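Local coordinates for putative Xylose isomerase (PDB 3QXB), which is a putative isomerase of the xylose isomerase-like TIM-barrel family that binds iron and manganese ions, at residues Met233-Gln246 with Phe272-Glu286. Residues are numbered along the deposited sequence; the frame is centred on the assembly and turned at random.
Sequences MDLCQPWIAAYHIQ and FWDKYALTDQTFFAE. With FE (Fe (III) ion), chain E.
Tyr243 pairs with Phe283, His244 with Phe284 and Ile245 with Ala285 in parallel register, joining strands 240-245 and 283-285, the last two of the eight in this TIM barrel. Helix 266-275 links them as a beta-alpha-beta unit. Four backbone hydrogen bonds alternate between the strands: Tyr243 N to Thr282 O, Phe284 N to Tyr243 O, Ile245 N to Phe284 O, and Glu286 N to Ile245 O, the last at 2.9 Å and nearly straight. Beyond the pairing, water 1 bridges Ile240 O and Gln281 NE2.

On the helix side of the sheet the contact is aromatic and apolar. Phe283 sends its edge into one face of the Tyr243 ring in a T-shaped stack, CE1 3.4 Å from Tyr243 CD1, the planes at 73°. Ile245 CG2 packs on Phe283 CG, while Leu278 CD1 and Phe272 CE2 close on the outer end of Tyr243. Where helix 229-236 meets the end of helix 266-275, selenomethionine Met233, its chain bent at chi2 (-49°) and chi3, sets CG over the centre of the ring of Tyr276, just past that helix, a CH-pi contact of 3.6 Å to the centroid. The same CG lies 3.5 Å from Phe272 CZ, and CE reaches Leu278 CD2. Tyr276 OH hydrogen-bonds Asp230 OD1. Replacing Tyr276 with an alanine would probably open a gap beside Met233 CG and cost Asp230 its bond from the phenol.

Facing the barrel interior, His244 and Glu286 share the iron ion with Glu178 and Asp213; waters 2 and 3 also bind it. Glu286 reaches it on an extended chain, CG anti to the backbone N (chi1 -170°), with its carboxylate over one face of the imidazole. Gln53 accepts from His244 NE2, fixing the ring's rotation, while His244 ND1 meets the iron at 2.2 Å and Glu286 OE1 meets it at 2.1 Å.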
loop_
_atom_site.group_PDB
_atom_site.type_symbol
_atom_site.label_atom_id
_atom_site.label_comp_id
_atom_site.label_asym_id
_atom_site.label_seq_id
_atom_site.Cartn_x
_atom_site.Cartn_y
_atom_site.Cartn_z
HETATM N N MSE A 233 -27.803 -4.013 -7.393
HETATM C CA MSE A 233 -29.049 -3.347 -6.999
HETATM C C MSE A 233 -30.152 -4.355 -6.622
HETATM O O MSE A 233 -30.885 -4.134 -5.654
HETATM C CB MSE A 233 -29.543 -2.394 -8.087
HETATM C CG MSE A 233 -28.565 -1.246 -8.385
HETATM SE SE MSE A 233 -27.929 -0.304 -6.831
HETATM C CE MSE A 233 -28.860 1.381 -7.055
ATOM N N ASP A 234 -30.261 -5.460 -7.359
ATOM C CA ASP A 234 -31.282 -6.469 -7.037
ATOM C C ASP A 234 -31.149 -7.001 -5.607
ATOM O O ASP A 234 -32.125 -7.149 -4.898
ATOM C CB ASP A 234 -31.247 -7.640 -8.021
ATOM C CG ASP A 234 -31.664 -7.238 -9.440
ATOM O OD1 ASP A 234 -32.372 -6.214 -9.599
ATOM O OD2 ASP A 234 -31.247 -7.940 -10.398
ATOM N N LEU A 235 -29.930 -7.258 -5.160
ATOM C CA LEU A 235 -29.738 -7.857 -3.851
ATOM C C LEU A 235 -29.450 -6.819 -2.736
ATOM O O LEU A 235 -29.709 -7.080 -1.559
ATOM C CB LEU A 235 -28.620 -8.912 -3.939
ATOM C CG LEU A 235 -28.872 -10.145 -4.821
ATOM C CD1 LEU A 235 -27.803 -11.168 -4.480
ATOM C CD2 LEU A 235 -30.324 -10.754 -4.712
ATOM N N CYS A 236 -28.906 -5.655 -3.099
ATOM C CA CYS A 236 -28.337 -4.714 -2.108
ATOM C C CYS A 236 -28.783 -3.245 -2.194
ATOM O O CYS A 236 -28.360 -2.450 -1.389
ATOM C CB CYS A 236 -26.814 -4.763 -2.184
ATOM S SG CYS A 236 -26.081 -6.383 -1.822
ATOM N N GLN A 237 -29.633 -2.884 -3.147
ATOM C CA GLN A 237 -29.940 -1.471 -3.372
ATOM C C GLN A 237 -30.208 -0.604 -2.116
ATOM O O GLN A 237 -29.594 0.456 -1.996
ATOM C CB GLN A 237 -31.106 -1.272 -4.347
ATOM C CG GLN A 237 -31.388 0.237 -4.527
ATOM C CD GLN A 237 -32.286 0.589 -5.679
ATOM O OE1 GLN A 237 -32.878 -0.266 -6.316
ATOM N NE2 GLN A 237 -32.368 1.869 -5.960
ATOM N N PRO A 238 -31.118 -1.030 -1.207
ATOM C CA PRO A 238 -31.414 -0.194 -0.040
ATOM C C PRO A 238 -30.183 0.189 0.793
ATOM O O PRO A 238 -30.220 1.186 1.505
ATOM C CB PRO A 238 -32.361 -1.060 0.809
ATOM C CG PRO A 238 -32.822 -2.129 -0.055
ATOM C CD PRO A 238 -31.868 -2.294 -1.178
ATOM N N TRP A 239 -29.119 -0.607 0.717
ATOM C CA TRP A 239 -27.945 -0.385 1.533
ATOM C C TRP A 239 -26.754 0.327 0.878
ATOM O O TRP A 239 -25.808 0.646 1.565
ATOM C CB TRP A 239 -27.457 -1.709 2.099
ATOM C CG TRP A 239 -28.444 -2.423 2.988
ATOM C CD1 TRP A 239 -28.952 -2.011 4.198
ATOM C CD2 TRP A 239 -29.024 -3.695 2.723
ATOM N NE1 TRP A 239 -29.830 -2.960 4.695
ATOM C CE2 TRP A 239 -29.881 -4.008 3.811
ATOM C CE3 TRP A 239 -28.890 -4.615 1.679
ATOM C CZ2 TRP A 239 -30.593 -5.196 3.874
ATOM C CZ3 TRP A 239 -29.611 -5.813 1.747
ATOM C CH2 TRP A 239 -30.456 -6.084 2.829
ATOM N N ILE A 240 -26.780 0.558 -0.432
ATOM C CA ILE A 240 -25.623 1.122 -1.134
ATOM C C ILE A 240 -25.731 2.640 -1.036
ATOM O O ILE A 240 -26.605 3.243 -1.667
ATOM C CB ILE A 240 -25.585 0.658 -2.603
ATOM C CG1 ILE A 240 -25.409 -0.867 -2.707
ATOM C CG2 ILE A 240 -24.494 1.343 -3.349
ATOM C CD1 ILE A 240 -25.737 -1.443 -4.139
ATOM N N ALA A 241 -24.888 3.253 -0.207
ATOM C CA ALA A 241 -24.993 4.695 0.103
ATOM C C ALA A 241 -23.970 5.544 -0.651
ATOM O O ALA A 241 -24.080 6.767 -0.680
ATOM C CB ALA A 241 -24.834 4.926 1.591
ATOM N N ALA A 242 -22.973 4.901 -1.225
ATOM C CA ALA A 242 -21.928 5.582 -2.014
ATOM C C ALA A 242 -21.186 4.575 -2.913
ATOM O O ALA A 242 -21.273 3.358 -2.707
ATOM C CB ALA A 242 -20.951 6.355 -1.092
ATOM N N TYR A 243 -20.467 5.092 -3.907
ATOM C CA TYR A 243 -19.746 4.266 -4.865
ATOM C C TYR A 243 -18.310 4.739 -5.078
ATOM O O TYR A 243 -17.993 5.913 -4.861
ATOM C CB TYR A 243 -20.438 4.321 -6.209
ATOM C CG TYR A 243 -21.871 3.852 -6.224
ATOM C CD1 TYR A 243 -22.886 4.687 -5.835
ATOM C CD2 TYR A 243 -22.215 2.580 -6.687
ATOM C CE1 TYR A 243 -24.215 4.253 -5.854
ATOM C CE2 TYR A 243 -23.534 2.147 -6.705
ATOM C CZ TYR A 243 -24.536 2.993 -6.282
ATOM O OH TYR A 243 -25.891 2.631 -6.304
ATOM N N HIS A 244 -17.455 3.813 -5.531
ATOM C CA HIS A 244 -16.209 4.178 -6.180
ATOM C C HIS A 244 -16.405 3.882 -7.656
ATOM O O HIS A 244 -16.934 2.814 -8.028
ATOM C CB HIS A 244 -15.023 3.373 -5.685
ATOM C CG HIS A 244 -14.588 3.737 -4.309
ATOM N ND1 HIS A 244 -13.826 2.897 -3.521
ATOM C CD2 HIS A 244 -14.799 4.860 -3.586
ATOM C CE1 HIS A 244 -13.626 3.484 -2.351
ATOM N NE2 HIS A 244 -14.209 4.671 -2.365
ATOM N N ILE A 245 -15.986 4.816 -8.485
ATOM C CA ILE A 245 -16.016 4.617 -9.921
ATOM C C ILE A 245 -14.566 4.592 -10.425
ATOM O O ILE A 245 -13.718 5.304 -9.929
ATOM C CB ILE A 245 -16.896 5.670 -10.645
ATOM C CG1 ILE A 245 -16.387 7.098 -10.455
ATOM C CG2 ILE A 245 -18.417 5.548 -10.226
ATOM C CD1 ILE A 245 -17.132 8.131 -11.344
ATOM N N GLN A 246 -14.326 3.769 -11.445
ATOM C CA GLN A 246 -13.032 3.627 -12.109
ATOM C C GLN A 246 -13.286 3.005 -13.470
ATOM O O GLN A 246 -14.372 2.476 -13.732
ATOM C CB GLN A 246 -12.120 2.690 -11.327
ATOM C CG GLN A 246 -12.885 1.469 -10.756
ATOM C CD GLN A 246 -11.996 0.255 -10.586
ATOM O OE1 GLN A 246 -11.301 -0.158 -11.532
ATOM N NE2 GLN A 246 -12.030 -0.348 -9.403
ATOM N N PHE A 272 -26.865 4.338 -15.426
ATOM C CA PHE A 272 -27.129 3.640 -14.182
ATOM C C PHE A 272 -27.679 4.615 -13.166
ATOM O O PHE A 272 -28.691 4.337 -12.503
ATOM C CB PHE A 272 -25.852 3.013 -13.658
ATOM C CG PHE A 272 -26.019 2.282 -12.375
ATOM C CD1 PHE A 272 -26.280 0.931 -12.373
ATOM C CD2 PHE A 272 -25.856 2.940 -11.163
ATOM C CE1 PHE A 272 -26.417 0.216 -11.182
ATOM C CE2 PHE A 272 -25.991 2.241 -9.945
ATOM C CZ PHE A 272 -26.293 0.867 -9.964
ATOM N N TRP A 273 -27.037 5.775 -13.086
ATOM C CA TRP A 273 -27.467 6.832 -12.174
ATOM C C TRP A 273 -28.933 7.207 -12.417
ATOM O O TRP A 273 -29.704 7.386 -11.477
ATOM C CB TRP A 273 -26.577 8.075 -12.329
ATOM C CG TRP A 273 -26.965 9.184 -11.413
ATOM C CD1 TRP A 273 -27.888 10.171 -11.650
ATOM C CD2 TRP A 273 -26.426 9.438 -10.106
ATOM N NE1 TRP A 273 -27.981 10.995 -10.544
ATOM C CE2 TRP A 273 -27.083 10.572 -9.593
ATOM C CE3 TRP A 273 -25.481 8.793 -9.314
ATOM C CZ2 TRP A 273 -26.797 11.086 -8.331
ATOM C CZ3 TRP A 273 -25.188 9.312 -8.072
ATOM C CH2 TRP A 273 -25.852 10.437 -7.587
ATOM N N ASP A 274 -29.313 7.329 -13.679
ATOM C CA ASP A 274 -30.690 7.704 -14.018
ATOM C C ASP A 274 -31.662 6.541 -13.844
ATOM O O ASP A 274 -32.842 6.750 -13.461
ATOM C CB ASP A 274 -30.780 8.182 -15.464
ATOM C CG ASP A 274 -30.075 9.512 -15.698
ATOM O OD1 ASP A 274 -30.116 10.388 -14.813
ATOM O OD2 ASP A 274 -29.514 9.681 -16.797
ATOM N N LYS A 275 -31.198 5.328 -14.162
ATOM C CA LYS A 275 -32.061 4.130 -14.098
ATOM C C LYS A 275 -32.553 3.928 -12.666
ATOM O O LYS A 275 -33.700 3.570 -12.436
ATOM C CB LYS A 275 -31.318 2.889 -14.623
ATOM C CG LYS A 275 -32.157 1.608 -14.637
ATOM C CD LYS A 275 -31.318 0.375 -15.032
ATOM C CE LYS A 275 -32.146 -0.923 -14.842
ATOM N NZ LYS A 275 -31.372 -2.121 -15.288
ATOM N N TYR A 276 -31.679 4.198 -11.695
ATOM C CA TYR A 276 -31.989 3.922 -10.300
ATOM C C TYR A 276 -32.381 5.169 -9.496
ATOM O O TYR A 276 -32.500 5.101 -8.282
ATOM C CB TYR A 276 -30.820 3.146 -9.667
ATOM C CG TYR A 276 -30.757 1.734 -10.199
ATOM C CD1 TYR A 276 -31.669 0.765 -9.755
ATOM C CD2 TYR A 276 -29.848 1.375 -11.184
ATOM C CE1 TYR A 276 -31.650 -0.529 -10.264
ATOM C CE2 TYR A 276 -29.822 0.084 -11.700
ATOM C CZ TYR A 276 -30.733 -0.859 -11.232
ATOM O OH TYR A 276 -30.695 -2.137 -11.705
ATOM N N ALA A 277 -32.593 6.298 -10.171
ATOM C CA ALA A 277 -33.011 7.536 -9.519
ATOM C C ALA A 277 -32.075 7.921 -8.364
ATOM O O ALA A 277 -32.529 8.323 -7.307
ATOM C CB ALA A 277 -34.478 7.392 -9.006
ATOM N N LEU A 278 -30.767 7.785 -8.542
ATOM C CA LEU A 278 -29.865 8.066 -7.437
ATOM C C LEU A 278 -29.880 9.577 -7.195
ATOM O O LEU A 278 -30.218 10.340 -8.106
ATOM C CB LEU A 278 -28.465 7.560 -7.758
ATOM C CG LEU A 278 -28.282 6.061 -8.011
ATOM C CD1 LEU A 278 -26.760 5.755 -8.092
ATOM C CD2 LEU A 278 -28.944 5.236 -6.935
ATOM N N THR A 279 -29.528 9.994 -5.979
ATOM C CA THR A 279 -29.591 11.408 -5.585
ATOM C C THR A 279 -28.344 11.872 -4.858
ATOM O O THR A 279 -27.642 12.763 -5.338
ATOM C CB THR A 279 -30.775 11.674 -4.659
ATOM O OG1 THR A 279 -30.768 10.716 -3.595
ATOM C CG2 THR A 279 -32.116 11.587 -5.443
ATOM N N ASP A 280 -28.078 11.291 -3.693
ATOM C CA ASP A 280 -26.910 11.703 -2.882
ATOM C C ASP A 280 -25.836 10.634 -2.769
ATOM O O ASP A 280 -24.832 10.844 -2.052
ATOM C CB ASP A 280 -27.324 12.251 -1.490
ATOM C CG ASP A 280 -27.941 11.207 -0.590
ATOM O OD1 ASP A 280 -27.982 10.024 -0.973
ATOM O OD2 ASP A 280 -28.398 11.578 0.519
ATOM N N GLN A 281 -25.979 9.531 -3.519
ATOM C CA GLN A 281 -25.016 8.420 -3.403
ATOM C C GLN A 281 -23.809 8.626 -4.304
ATOM O O GLN A 281 -23.703 8.043 -5.378
ATOM C CB GLN A 281 -25.700 7.090 -3.685
ATOM C CG GLN A 281 -26.876 6.847 -2.793
ATOM C CD GLN A 281 -28.179 7.335 -3.404
ATOM O OE1 GLN A 281 -28.187 8.237 -4.249
ATOM N NE2 GLN A 281 -29.281 6.735 -2.984
ATOM N N THR A 282 -22.871 9.434 -3.805
ATOM C CA THR A 282 -21.756 9.986 -4.597
ATOM C C THR A 282 -20.959 8.909 -5.340
ATOM O O THR A 282 -20.622 7.861 -4.796
ATOM C CB THR A 282 -20.817 10.823 -3.686
ATOM O OG1 THR A 282 -21.628 11.659 -2.853
ATOM C CG2 THR A 282 -19.830 11.714 -4.509
ATOM N N PHE A 283 -20.709 9.175 -6.610
ATOM C CA PHE A 283 -19.820 8.382 -7.425
ATOM C C PHE A 283 -18.432 9.036 -7.256
ATOM O O PHE A 283 -18.095 10.028 -7.954
ATOM C CB PHE A 283 -20.227 8.470 -8.889
ATOM C CG PHE A 283 -21.358 7.565 -9.330
ATOM C CD1 PHE A 283 -22.195 6.875 -8.453
ATOM C CD2 PHE A 283 -21.624 7.457 -10.687
ATOM C CE1 PHE A 283 -23.250 6.092 -8.927
ATOM C CE2 PHE A 283 -22.658 6.667 -11.168
ATOM C CZ PHE A 283 -23.477 5.979 -10.308
ATOM N N PHE A 284 -17.636 8.509 -6.321
ATOM C CA PHE A 284 -16.274 8.960 -6.111
ATOM C C PHE A 284 -15.302 8.269 -7.079
ATOM O O PHE A 284 -15.156 7.044 -7.044
ATOM C CB PHE A 284 -15.796 8.635 -4.684
ATOM C CG PHE A 284 -16.544 9.344 -3.579
ATOM C CD1 PHE A 284 -16.330 10.677 -3.306
ATOM C CD2 PHE A 284 -17.438 8.664 -2.792
ATOM C CE1 PHE A 284 -17.003 11.301 -2.244
ATOM C CE2 PHE A 284 -18.087 9.288 -1.728
ATOM C CZ PHE A 284 -17.859 10.586 -1.465
ATOM N N ALA A 285 -14.614 9.059 -7.894
ATOM C CA ALA A 285 -13.586 8.540 -8.764
ATOM C C ALA A 285 -12.450 8.099 -7.881
ATOM O O ALA A 285 -11.967 8.904 -7.093
ATOM C CB ALA A 285 -13.079 9.593 -9.732
ATOM N N GLU A 286 -12.055 6.840 -8.044
ATOM C CA GLU A 286 -10.954 6.233 -7.320
ATOM C C GLU A 286 -9.962 5.667 -8.324
ATOM O O GLU A 286 -10.041 4.494 -8.731
ATOM C CB GLU A 286 -11.414 5.151 -6.339
ATOM C CG GLU A 286 -10.274 4.718 -5.428
ATOM C CD GLU A 286 -10.567 3.485 -4.590
ATOM O OE1 GLU A 286 -11.381 2.656 -4.973
ATOM O OE2 GLU A 286 -9.940 3.356 -3.526
HETATM FE FE FE E . -12.515 1.148 -4.044
HETATM O O HOH W 1 -29.142 4.796 -0.765
HETATM O O HOH W 2 -10.610 -0.174 -4.141
HETATM O O HOH W 3 -11.442 1.624 -2.091
#